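Local coordinates for protein glutamate--tRNA ligase (Elizabethkingia anophelis, PDB 6B1Z) that probably catalyses the ATP-dependent attachment of glutamate to its cognate tRNA, as a class I glutamyl-tRNA synthetase, at residues Glu10-Arg15 with Ile223-Arg228; Asn182-Gly187 with Ala250-His255; Ala112-Asp117 with Arg147-Leu152. All blocks are in the same frame, centred on the assembly; numbering follows the deposited sequence. Where two conformers were deposited one is given.

Overall arrangement
All three contacts lie in the region of the chain that matches the class I synthetase catalytic domain. Interactions 1 and 2 are neighbours, their centres 11 Å apart, and they touch: strands 225-229 and 252-256 run parallel, side by side in one sheet, so that 10-15 borders one strand and 182-187 the other. Their segments alternate along the chain. Interaction 3, 35 Å from interaction 1 and 33 Å from interaction 2 between centres, comes between the two segments of interaction 1 in sequence and closes before interaction 2 opens. It joins strand 112-115, at the edge of a small antiparallel sheet, to the loop 147-152. Interactions 1 and 2 thus tie together the parallel core, while interaction 3 belongs to a separate part well away.

Interaction 1 (Glu10-Arg15 with Ile223-Arg228); sequences EKVRVR and ITHVIR. With FMT (formic acid), chain C.
The hydroxyl oxygen OG1 of T224 is gripped twice: R13 N donates to it over 3.0 Å in a nearly straight bond (169°), and H225 ND1 shares a 2.7 Å hydrogen bond with the same OG1, which sits at the edge of the imidazole in its plane. A chi1 of 62° places OG1 where both partners can bond it and turns the methyl CG2 to K11 O. A small, branched side chain with one hydroxyl suits this dual task. R13 O in turn accepts from T224 N at 2.9 Å and more weakly from H225 N. Farther along, a water joins R15 N, H225 O and I227 N, bridging where the strands diverge. The R15 side chain bends at chi2 (-61°) and crosses I223, its CD 3.9 Å from I223 CG2; V226 CG1 lies over one face of the guanidinium, toward its rim. R15 NH1 and NH2 each bind one oxygen of formic acid, probably from the crystallisation liquor, and R228 NH1 reaches its O2 at 2.9 Å. D218 takes R15 NE and so fixes the guanidinium further. Two arginines converging here suggest an anion site, consistent with a place for a carboxylate of the glutamate substrate.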
loop_
_atom_site.group_PDB
_atom_site.type_symbol
_atom_site.label_atom_id
_atom_site.label_comp_id
_atom_site.label_asym_id
_atom_site.label_seq_id
_atom_site.Cartn_x
_atom_site.Cartn_y
_atom_site.Cartn_z
ATOM N N GLU A 10 -23.772 20.008 3.813
ATOM C CA GLU A 10 -22.611 20.346 4.628
ATOM C C GLU A 10 -21.835 19.092 5.025
ATOM O O GLU A 10 -20.623 19.145 5.249
ATOM C CB GLU A 10 -23.040 21.116 5.880
ATOM N N LYS A 11 -22.541 17.966 5.113
ATOM C CA LYS A 11 -21.921 16.719 5.543
ATOM C C LYS A 11 -20.989 16.204 4.454
ATOM O O LYS A 11 -21.433 15.905 3.340
ATOM C CB LYS A 11 -22.985 15.675 5.864
ATOM C CG LYS A 11 -22.465 14.442 6.610
ATOM C CD LYS A 11 -22.567 14.636 8.119
ATOM C CE LYS A 11 -22.997 13.357 8.828
ATOM N NZ LYS A 11 -21.902 12.349 8.907
ATOM N N VAL A 12 -19.702 16.096 4.780
ATOM C CA VAL A 12 -18.721 15.567 3.839
ATOM C C VAL A 12 -18.992 14.087 3.595
ATOM O O VAL A 12 -19.229 13.313 4.531
ATOM C CB VAL A 12 -17.301 15.803 4.375
ATOM C CG1 VAL A 12 -16.287 14.959 3.646
ATOM C CG2 VAL A 12 -16.965 17.292 4.282
ATOM N N ARG A 13 -18.969 13.685 2.325
ATOM C CA ARG A 13 -19.093 12.277 1.949
ATOM C C ARG A 13 -18.067 11.975 0.868
ATOM O O ARG A 13 -18.071 12.617 -0.188
ATOM C CB ARG A 13 -20.516 11.964 1.466
ATOM C CG ARG A 13 -21.561 12.078 2.574
ATOM C CD ARG A 13 -22.980 11.878 2.085
ATOM N NE ARG A 13 -23.168 10.620 1.363
ATOM C CZ ARG A 13 -23.262 9.413 1.923
ATOM N NH1 ARG A 13 -23.158 9.249 3.246
ATOM N NH2 ARG A 13 -23.429 8.352 1.145
ATOM N N VAL A 14 -17.181 11.023 1.144
ATOM C CA VAL A 14 -16.133 10.609 0.216
ATOM C C VAL A 14 -16.317 9.126 -0.075
ATOM O O VAL A 14 -16.952 8.401 0.689
ATOM C CB VAL A 14 -14.718 10.874 0.776
ATOM C CG1 VAL A 14 -14.514 12.365 1.035
ATOM C CG2 VAL A 14 -14.491 10.050 2.055
ATOM N N ARG A 15 -15.736 8.663 -1.180
ATOM C CA ARG A 15 -15.816 7.237 -1.477
ATOM C C ARG A 15 -14.509 6.712 -2.054
ATOM O O ARG A 15 -13.861 7.352 -2.887
ATOM C CB ARG A 15 -16.987 6.909 -2.435
ATOM C CG ARG A 15 -16.730 7.148 -3.940
ATOM C CD ARG A 15 -16.403 8.602 -4.283
ATOM N NE ARG A 15 -16.420 8.818 -5.729
ATOM C CZ ARG A 15 -15.399 8.588 -6.550
ATOM N NH1 ARG A 15 -14.236 8.142 -6.079
ATOM N NH2 ARG A 15 -15.542 8.811 -7.858
ATOM N N ILE A 223 -22.057 12.258 -2.896
ATOM C CA ILE A 223 -20.627 12.467 -2.683
ATOM C C ILE A 223 -20.300 13.950 -2.826
ATOM O O ILE A 223 -20.749 14.619 -3.769
ATOM C CB ILE A 223 -19.817 11.622 -3.676
ATOM C CG1 ILE A 223 -20.102 10.128 -3.466
ATOM C CG2 ILE A 223 -18.311 11.923 -3.565
ATOM C CD1 ILE A 223 -19.837 9.635 -2.038
ATOM N N THR A 224 -19.511 14.473 -1.887
ATOM C CA THR A 224 -19.118 15.882 -1.917
ATOM C C THR A 224 -17.698 16.111 -2.427
ATOM O O THR A 224 -17.420 17.178 -2.992
ATOM C CB THR A 224 -19.243 16.500 -0.520
ATOM O OG1 THR A 224 -18.355 15.842 0.392
ATOM C CG2 THR A 224 -20.680 16.397 0.004
ATOM N N HIS A 225 -16.795 15.157 -2.213
ATOM C CA HIS A 225 -15.388 15.318 -2.563
ATOM C C HIS A 225 -14.900 14.020 -3.173
ATOM O O HIS A 225 -14.956 12.966 -2.519
ATOM C CB HIS A 225 -14.535 15.671 -1.339
ATOM C CG HIS A 225 -14.866 16.992 -0.721
ATOM N ND1 HIS A 225 -15.989 17.188 0.054
ATOM C CD2 HIS A 225 -14.216 18.179 -0.753
ATOM C CE1 HIS A 225 -16.018 18.442 0.470
ATOM N NE2 HIS A 225 -14.948 19.062 0.002
ATOM N N VAL A 226 -14.420 14.098 -4.410
ATOM C CA VAL A 226 -13.853 12.958 -5.125
ATOM C C VAL A 226 -12.338 13.076 -5.022
ATOM O O VAL A 226 -11.739 13.966 -5.634
ATOM C CB VAL A 226 -14.315 12.930 -6.589
ATOM C CG1 VAL A 226 -13.564 11.879 -7.386
ATOM C CG2 VAL A 226 -15.814 12.684 -6.650
ATOM N N ILE A 227 -11.724 12.178 -4.255
ATOM C CA ILE A 227 -10.282 12.130 -4.050
ATOM C C ILE A 227 -9.769 10.914 -4.796
ATOM O O ILE A 227 -10.199 9.791 -4.513
ATOM C CB ILE A 227 -9.924 12.041 -2.562
ATOM C CG1 ILE A 227 -10.514 13.215 -1.775
ATOM C CG2 ILE A 227 -8.404 11.955 -2.397
ATOM C CD1 ILE A 227 -10.408 13.096 -0.240
ATOM N N ARG A 228 -8.869 11.123 -5.755
ATOM C CA ARG A 228 -8.452 10.009 -6.604
ATOM C C ARG A 228 -7.100 10.314 -7.240
ATOM O O ARG A 228 -6.570 11.421 -7.118
ATOM C CB ARG A 228 -9.517 9.716 -7.667
ATOM C CG ARG A 228 -9.714 10.837 -8.663
ATOM C CD ARG A 228 -10.944 10.575 -9.536
ATOM N NE ARG A 228 -11.058 11.613 -10.558
ATOM C CZ ARG A 228 -12.111 11.785 -11.356
ATOM N NH1 ARG A 228 -13.181 11.004 -11.237
ATOM N NH2 ARG A 228 -12.092 12.759 -12.258
HETATM C C FMT C . -12.745 7.614 -9.415
HETATM O O1 FMT C . -12.372 7.592 -8.237
HETATM O O2 FMT C . -13.526 8.458 -9.883
HETATM O O HOH W 1 -13.663 10.482 -2.543
#

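Interaction 2 (Asn182-Gly187 with Ala250-His255); sequences NDIIRG and APEFAH
Both carboxylate oxygens of D183 clasp H255. OD2 accepts from H255 ND1 at 2.7 Å in an almost straight bond (177°); the oxygen lies in the ring plane, whereas ND1 meets OD2 from above the carboxylate plane, 48° out of it. OD1 takes H255 N at 3.0 Å on its syn lone pair. With CG anti to the backbone N (chi1 -171°), the carboxylate reaches across to strand 252-256. I184 N donates to F253 O over 2.8 Å, and the methyl of A254 fits between two isoleucines, its CB 3.8 Å from I184 CB and 3.7 Å from I185 CG1.

The second shell fixes D183. Its OD1 also receives I185 N from above the carboxylate plane and R186 N on the anti lone pair, so three backbone N-H groups hold one oxygen. Aspartate is short enough to bind its own turn and still span to the histidine. Water 3 ties H255 O to R186 NH1, whose salt-bridge partner is E230. H255 NE2 has a weak bond from R228, while I184 O ligates a magnesium ion. At the backbone angles of G187 a CB would press on R186 O, so glycine belongs there. D183 makes an Asx turn with I185 N, extended to an Asx motif by R186 N, at the hairpin of strands 178-183 and 187-192; its His-carboxylate hydrogen bond docks that hairpin on a parallel strand of the catalytic core.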
loop_
_atom_site.group_PDB
_atom_site.type_symbol
_atom_site.label_atom_id
_atom_site.label_comp_id
_atom_site.label_asym_id
_atom_site.label_seq_id
_atom_site.Cartn_x
_atom_site.Cartn_y
_atom_site.Cartn_z
ATOM N N ASN A 182 -11.059 23.308 -11.746
ATOM C CA ASN A 182 -10.480 23.745 -10.480
ATOM C C ASN A 182 -10.338 22.513 -9.604
ATOM O O ASN A 182 -11.346 21.950 -9.164
ATOM C CB ASN A 182 -11.366 24.797 -9.808
ATOM C CG ASN A 182 -10.692 25.476 -8.637
ATOM O OD1 ASN A 182 -9.606 25.095 -8.226
ATOM N ND2 ASN A 182 -11.335 26.510 -8.102
ATOM N N ASP A 183 -9.100 22.102 -9.355
ATOM C CA ASP A 183 -8.807 20.921 -8.549
ATOM C C ASP A 183 -8.212 21.348 -7.212
ATOM O O ASP A 183 -7.409 22.277 -7.150
ATOM C CB ASP A 183 -7.817 20.006 -9.282
ATOM C CG ASP A 183 -7.647 18.667 -8.585
ATOM O OD1 ASP A 183 -6.638 18.489 -7.859
ATOM O OD2 ASP A 183 -8.568 17.844 -8.739
ATOM N N ILE A 184 -8.580 20.630 -6.139
ATOM C CA ILE A 184 -8.085 20.980 -4.810
ATOM C C ILE A 184 -6.566 20.852 -4.736
ATOM O O ILE A 184 -5.895 21.682 -4.113
ATOM C CB ILE A 184 -8.786 20.117 -3.739
ATOM C CG1 ILE A 184 -10.244 20.557 -3.577
ATOM C CG2 ILE A 184 -8.040 20.199 -2.395
ATOM C CD1 ILE A 184 -11.090 19.551 -2.757
ATOM N N ILE A 185 -5.999 19.820 -5.362
ATOM C CA ILE A 185 -4.547 19.621 -5.349
ATOM C C ILE A 185 -3.865 20.418 -6.452
ATOM O O ILE A 185 -2.857 21.097 -6.219
ATOM C CB ILE A 185 -4.200 18.124 -5.498
ATOM C CG1 ILE A 185 -4.949 17.254 -4.483
ATOM C CG2 ILE A 185 -2.678 17.927 -5.398
ATOM C CD1 ILE A 185 -4.433 17.359 -3.099
ATOM N N ARG A 186 -4.384 20.302 -7.672
ATOM C CA ARG A 186 -3.669 20.780 -8.849
ATOM C C ARG A 186 -3.987 22.222 -9.210
ATOM O O ARG A 186 -3.290 22.792 -10.061
ATOM C CB ARG A 186 -3.970 19.871 -10.043
ATOM C CG ARG A 186 -3.462 18.427 -9.867
ATOM C CD ARG A 186 -1.944 18.352 -9.921
ATOM N NE ARG A 186 -1.433 18.572 -11.273
ATOM C CZ ARG A 186 -1.070 17.598 -12.098
ATOM N NH1 ARG A 186 -1.141 16.332 -11.701
ATOM N NH2 ARG A 186 -0.620 17.891 -13.314
ATOM N N GLY A 187 -5.000 22.827 -8.592
ATOM C CA GLY A 187 -5.343 24.217 -8.882
ATOM C C GLY A 187 -6.207 24.373 -10.124
ATOM O O GLY A 187 -6.874 23.446 -10.596
ATOM N N ALA A 250 -21.526 19.307 -9.863
ATOM C CA ALA A 250 -20.422 18.384 -9.668
ATOM C C ALA A 250 -19.884 18.475 -8.243
ATOM O O ALA A 250 -19.945 19.539 -7.614
ATOM C CB ALA A 250 -19.300 18.682 -10.659
ATOM N N PRO A 251 -19.348 17.377 -7.714
ATOM C CA PRO A 251 -18.602 17.451 -6.452
ATOM C C PRO A 251 -17.290 18.182 -6.676
ATOM O O PRO A 251 -16.913 18.514 -7.806
ATOM C CB PRO A 251 -18.352 15.985 -6.100
ATOM C CG PRO A 251 -18.270 15.310 -7.445
ATOM C CD PRO A 251 -19.313 16.021 -8.293
ATOM N N GLU A 252 -16.575 18.415 -5.580
ATOM C CA GLU A 252 -15.198 18.894 -5.681
ATOM C C GLU A 252 -14.272 17.722 -5.979
ATOM O O GLU A 252 -14.572 16.576 -5.635
ATOM C CB GLU A 252 -14.759 19.580 -4.388
ATOM C CG GLU A 252 -15.563 20.843 -4.081
ATOM C CD GLU A 252 -15.035 21.580 -2.884
ATOM O OE1 GLU A 252 -13.860 22.004 -2.922
ATOM O OE2 GLU A 252 -15.789 21.721 -1.900
ATOM N N PHE A 253 -13.141 18.017 -6.618
ATOM C CA PHE A 253 -12.155 17.005 -6.986
ATOM C C PHE A 253 -10.798 17.326 -6.385
ATOM O O PHE A 253 -10.435 18.494 -6.219
ATOM C CB PHE A 253 -11.990 16.897 -8.519
ATOM C CG PHE A 253 -13.206 16.392 -9.222
ATOM C CD1 PHE A 253 -14.226 17.269 -9.567
ATOM C CD2 PHE A 253 -13.331 15.053 -9.544
ATOM C CE1 PHE A 253 -15.363 16.809 -10.205
ATOM C CE2 PHE A 253 -14.467 14.584 -10.185
ATOM C CZ PHE A 253 -15.480 15.470 -10.520
ATOM N N ALA A 254 -10.051 16.266 -6.062
ATOM C CA ALA A 254 -8.653 16.368 -5.641
ATOM C C ALA A 254 -7.890 15.225 -6.288
ATOM O O ALA A 254 -8.200 14.058 -6.028
ATOM C CB ALA A 254 -8.527 16.300 -4.114
ATOM N N HIS A 255 -6.900 15.546 -7.119
ATOM C CA HIS A 255 -6.154 14.540 -7.867
ATOM C C HIS A 255 -4.755 14.402 -7.284
ATOM O O HIS A 255 -3.974 15.361 -7.282
ATOM C CB HIS A 255 -6.109 14.890 -9.352
ATOM C CG HIS A 255 -7.397 14.604 -10.055
ATOM N ND1 HIS A 255 -8.463 15.484 -10.042
ATOM C CD2 HIS A 255 -7.800 13.534 -10.784
ATOM C CE1 HIS A 255 -9.464 14.966 -10.736
ATOM N NE2 HIS A 255 -9.089 13.781 -11.193
HETATM O O HOH W 2 -12.952 20.858 -7.396
HETATM O O HOH W 3 -1.900 15.326 -9.266
#

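Interaction 3 (Ala112-Asp117 with Arg147-Leu152); sequences AYLAFD and RNSISL
The Y113 ring carries the methyl CD1 of I150 over one face, 3.7 Å from the ring centroid, a CH-pi contact that holds for one of two conformers of that isoleucine and is uncertain for the other. At the ring's edge are N148 CB, 3.6 Å from Y113 CE1, and the hydroxyl of S149; the N148 amide is turned 66° to the ring. A chi1 of 67° swings the tyrosine toward the loop, and its OH bonds D198. The F116 ring has R147 O near its edge, with L152 CD1 approaching obliquely.

Backbone and side-chain hydrogen bonds accompany this packing. S149 binds L114 twice: its N donates to L114 O at 2.7 Å and its OG accepts from L114 N at 3.0 Å. F116 N meets R147 O at 2.8 Å, and the single bridge between A115 and N148 brings their CA atoms to 4.0 Å, a closeness that the small alanine suits. D117 OD2 accepts R147 N at 2.8 Å on its syn side, somewhat out of the carboxylate plane, while OD1 goes to Y138. In the loop, N148 OD1 takes I150 N in the carbonyl plane, on a lone pair, as an Asx turn, and S151 N, tilted from that plane, completes an Asx motif.

The loop lines strand 112-115, outermost in its antiparallel sheet beside 168-171; helix 154-162 packs on F116 and L152, and helix 119-131 on D117 and R147.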
loop_
_atom_site.group_PDB
_atom_site.type_symbol
_atom_site.label_atom_id
_atom_site.label_comp_id
_atom_site.label_asym_id
_atom_site.label_seq_id
_atom_site.Cartn_x
_atom_site.Cartn_y
_atom_site.Cartn_z
ATOM N N ALA A 112 -25.122 13.151 -26.055
ATOM C CA ALA A 112 -24.928 11.722 -26.266
ATOM C C ALA A 112 -25.468 11.306 -27.628
ATOM O O ALA A 112 -26.423 11.895 -28.152
ATOM C CB ALA A 112 -25.603 10.890 -25.157
ATOM N N TYR A 113 -24.863 10.262 -28.192
ATOM C CA TYR A 113 -25.309 9.731 -29.470
ATOM C C TYR A 113 -25.007 8.236 -29.528
ATOM O O TYR A 113 -24.269 7.700 -28.698
ATOM C CB TYR A 113 -24.667 10.504 -30.635
ATOM C CG TYR A 113 -23.167 10.375 -30.826
ATOM C CD1 TYR A 113 -22.646 9.418 -31.689
ATOM C CD2 TYR A 113 -22.268 11.238 -30.194
ATOM C CE1 TYR A 113 -21.287 9.312 -31.909
ATOM C CE2 TYR A 113 -20.880 11.133 -30.415
ATOM C CZ TYR A 113 -20.413 10.165 -31.279
ATOM O OH TYR A 113 -19.072 10.044 -31.510
ATOM N N LEU A 114 -25.596 7.567 -30.519
ATOM C CA LEU A 114 -25.452 6.123 -30.688
ATOM C C LEU A 114 -24.366 5.823 -31.715
ATOM O O LEU A 114 -24.278 6.490 -32.750
ATOM C CB LEU A 114 -26.770 5.495 -31.146
ATOM C CG LEU A 114 -28.058 5.953 -30.449
ATOM C CD1 LEU A 114 -29.254 5.203 -31.024
ATOM C CD2 LEU A 114 -27.959 5.773 -28.952
ATOM N N ALA A 115 -23.539 4.814 -31.435
ATOM C CA ALA A 115 -22.451 4.465 -32.346
ATOM C C ALA A 115 -22.458 2.966 -32.603
ATOM O O ALA A 115 -22.557 2.171 -31.663
ATOM C CB ALA A 115 -21.090 4.914 -31.797
ATOM N N PHE A 116 -22.356 2.593 -33.877
ATOM C CA PHE A 116 -22.551 1.224 -34.337
ATOM C C PHE A 116 -21.261 0.564 -34.805
ATOM O O PHE A 116 -21.301 -0.579 -35.283
ATOM C CB PHE A 116 -23.582 1.189 -35.475
ATOM C CG PHE A 116 -24.945 1.703 -35.083
ATOM C CD1 PHE A 116 -25.307 3.018 -35.341
ATOM C CD2 PHE A 116 -25.860 0.872 -34.462
ATOM C CE1 PHE A 116 -26.559 3.492 -34.973
ATOM C CE2 PHE A 116 -27.124 1.332 -34.103
ATOM C CZ PHE A 116 -27.467 2.650 -34.353
ATOM N N ASP A 117 -20.118 1.232 -34.652
ATOM C CA ASP A 117 -18.876 0.713 -35.215
ATOM C C ASP A 117 -18.490 -0.607 -34.562
ATOM O O ASP A 117 -18.565 -0.765 -33.340
ATOM C CB ASP A 117 -17.752 1.731 -35.029
ATOM C CG ASP A 117 -18.205 3.144 -35.307
ATOM O OD1 ASP A 117 -18.724 3.785 -34.366
ATOM O OD2 ASP A 117 -18.061 3.597 -36.461
ATOM N N ARG A 147 -19.605 5.311 -38.118
ATOM C CA ARG A 147 -20.975 4.812 -38.245
ATOM C C ARG A 147 -21.726 5.067 -36.943
ATOM O O ARG A 147 -21.648 4.272 -36.003
ATOM C CB ARG A 147 -20.979 3.333 -38.625
ATOM C CG ARG A 147 -20.514 3.095 -40.081
ATOM C CD ARG A 147 -20.487 1.610 -40.507
ATOM N NE ARG A 147 -21.729 0.908 -40.191
ATOM C CZ ARG A 147 -22.861 1.031 -40.878
ATOM N NH1 ARG A 147 -22.920 1.838 -41.930
ATOM N NH2 ARG A 147 -23.935 0.345 -40.507
ATOM N N ASN A 148 -22.465 6.176 -36.889
ATOM C CA ASN A 148 -23.121 6.585 -35.656
ATOM C C ASN A 148 -24.343 7.433 -36.016
ATOM O O ASN A 148 -24.591 7.722 -37.188
ATOM C CB ASN A 148 -22.130 7.333 -34.757
ATOM C CG ASN A 148 -21.508 8.514 -35.462
ATOM O OD1 ASN A 148 -22.208 9.460 -35.814
ATOM N ND2 ASN A 148 -20.199 8.462 -35.690
ATOM N N SER A 149 -25.110 7.836 -34.995
ATOM C CA SER A 149 -26.355 8.553 -35.258
ATOM C C SER A 149 -26.133 10.007 -35.657
ATOM O O SER A 149 -27.103 10.686 -36.008
ATOM C CB SER A 149 -27.302 8.463 -34.052
ATOM O OG SER A 149 -26.711 8.972 -32.875
ATOM N N ILE A 150 -24.899 10.496 -35.615
ATOM C CA ILE A 150 -24.597 11.807 -36.178
ATOM C C ILE A 150 -24.259 11.704 -37.660
ATOM O O ILE A 150 -24.708 12.534 -38.458
ATOM C CB ILE A 150 -23.459 12.470 -35.380
ATOM C CG1 ILE A 150 -23.939 12.823 -33.969
ATOM C CG2 ILE A 150 -22.938 13.718 -36.114
ATOM C CD1 ILE A 150 -22.836 13.196 -33.026
ATOM N N SER A 151 -23.488 10.686 -38.050
ATOM C CA SER A 151 -23.007 10.542 -39.423
ATOM C C SER A 151 -23.998 9.846 -40.344
ATOM O O SER A 151 -23.978 10.084 -41.560
ATOM C CB SER A 151 -21.694 9.751 -39.431
ATOM O OG SER A 151 -21.934 8.388 -39.111
ATOM N N LEU A 152 -24.830 8.994 -39.819
ATOM C CA LEU A 152 -25.689 8.189 -40.669
ATOM C C LEU A 152 -27.062 8.829 -40.806
ATOM O O LEU A 152 -27.571 9.433 -39.856
ATOM C CB LEU A 152 -25.846 6.774 -40.103
ATOM C CG LEU A 152 -24.548 5.975 -39.985
ATOM C CD1 LEU A 152 -24.833 4.627 -39.343
ATOM C CD2 LEU A 152 -23.885 5.808 -41.355
HETATM O O HOH W 4 -20.942 -0.735 -38.089
#